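Hypothetical protein PA2218 (Pseudomonas aeruginosa, PDB 2HDW) is of unknown function but adopts the alpha/beta hydrolase fold and probably acts as a hydrolase, its natural substrate not being established. Local coordinates at residues G341-H344 and V345-Y348. Residues are numbered along the deposited sequence; the frame is centred on the assembly and turned at random.
Sequences GASH and VDLY
Ser-343 and Asp-346 bracket the bend where the chain, extended at Ala-342 and Ser-343, turns at His-344 into the short helix 346-349, and Leu-347 N closes the first turn on His-344 O at 3.2 Å. Two reciprocal bonds hold this entry. Asp-346 N gives its hydrogen to Ser-343 OG at 3.2 Å, somewhat bent, while Ser-343 N points almost straight at Asp-346 OD2, 2.8 Å away with an angle of 173° at the hydrogen, meeting that oxygen from above the carboxylate plane. Serine suits the cap because its short hydroxyl, set between its own backbone N and carbonyl carbon, is placed to accept from the amide of Asp-346. Aspartate suits the other place because a carboxylate carried on a single methylene can reach back to the backbone N-H before the turn; OD2 also forms a salt bridge with Arg-353, which probably favours the charged form. A water accepts from Val-345 N and makes a weak hydrogen bond with Ser-343 OG. Next to the cap, Ala-342 CB rests on Leu-347 CD1 at 3.8 Å, a small methyl leaving room for the branched leucine. With CG anti to the backbone N (chi1 -179°), the His-344 ring is carried obliquely across Tyr-348, their planes inclined at 72° and the phenol near the imidazole edge. Flat rings suit this buried place, where Tyr-204, Tyr-263 and His-318 also meet the imidazole; compact, branched Val-345 packs on helix 258-267. The Ser-343/Asp-346 pair is a capping box, and a histidine in the loop after the last strand, touching Cys-179 just beyond strand 173-178, is consistent with the histidine and nucleophile positions of an alpha/beta hydrolase active site.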
# COMPACT_ATOMS: atom_id res chain seq x y z
N GLY A 341 17.32 3.72 14.39
CA GLY A 341 18.24 3.66 13.27
C GLY A 341 17.76 3.13 11.94
O GLY A 341 18.58 2.90 11.04
N ALA A 342 16.45 2.94 11.78
CA ALA A 342 15.93 2.41 10.52
C ALA A 342 15.59 3.49 9.50
O ALA A 342 15.11 4.58 9.84
CB ALA A 342 14.71 1.55 10.80
N SER A 343 15.85 3.19 8.23
CA SER A 343 15.55 4.12 7.15
C SER A 343 14.15 3.78 6.66
O SER A 343 13.46 2.96 7.25
CB SER A 343 16.53 3.93 5.99
OG SER A 343 16.28 2.69 5.35
N HIS A 344 13.74 4.41 5.55
CA HIS A 344 12.43 4.15 4.99
C HIS A 344 12.38 2.76 4.35
O HIS A 344 11.56 1.92 4.72
CB HIS A 344 12.08 5.22 3.94
CG HIS A 344 10.72 5.04 3.32
ND1 HIS A 344 10.47 4.12 2.33
CD2 HIS A 344 9.53 5.62 3.61
CE1 HIS A 344 9.18 4.14 2.03
NE2 HIS A 344 8.59 5.04 2.79
N VAL A 345 13.27 2.52 3.38
CA VAL A 345 13.30 1.24 2.70
C VAL A 345 13.64 0.07 3.63
O VAL A 345 13.36 -1.08 3.31
CB VAL A 345 14.29 1.26 1.50
CG1 VAL A 345 14.38 -0.10 0.87
CG2 VAL A 345 13.80 2.28 0.46
N ASP A 346 14.20 0.36 4.80
CA ASP A 346 14.51 -0.72 5.75
C ASP A 346 13.26 -1.50 6.12
O ASP A 346 13.31 -2.72 6.31
CB ASP A 346 15.12 -0.18 7.04
CG ASP A 346 16.61 0.03 6.96
OD1 ASP A 346 17.27 -0.58 6.08
OD2 ASP A 346 17.13 0.79 7.79
N LEU A 347 12.13 -0.80 6.24
CA LEU A 347 10.88 -1.46 6.63
C LEU A 347 10.15 -2.09 5.45
O LEU A 347 8.99 -2.48 5.57
CB LEU A 347 9.96 -0.48 7.37
CG LEU A 347 10.15 -0.40 8.90
CD1 LEU A 347 11.60 -0.10 9.25
CD2 LEU A 347 9.23 0.66 9.49
N TYR A 348 10.83 -2.18 4.31
CA TYR A 348 10.26 -2.80 3.12
C TYR A 348 10.53 -4.31 3.16
O TYR A 348 9.63 -5.13 2.98
CB TYR A 348 10.91 -2.23 1.85
CG TYR A 348 10.25 -1.01 1.24
CD1 TYR A 348 9.40 -0.19 1.99
CD2 TYR A 348 10.50 -0.66 -0.09
CE1 TYR A 348 8.82 0.95 1.43
CE2 TYR A 348 9.93 0.48 -0.66
CZ TYR A 348 9.09 1.28 0.11
OH TYR A 348 8.54 2.41 -0.44
O HOH W 1 15.21 4.71 2.82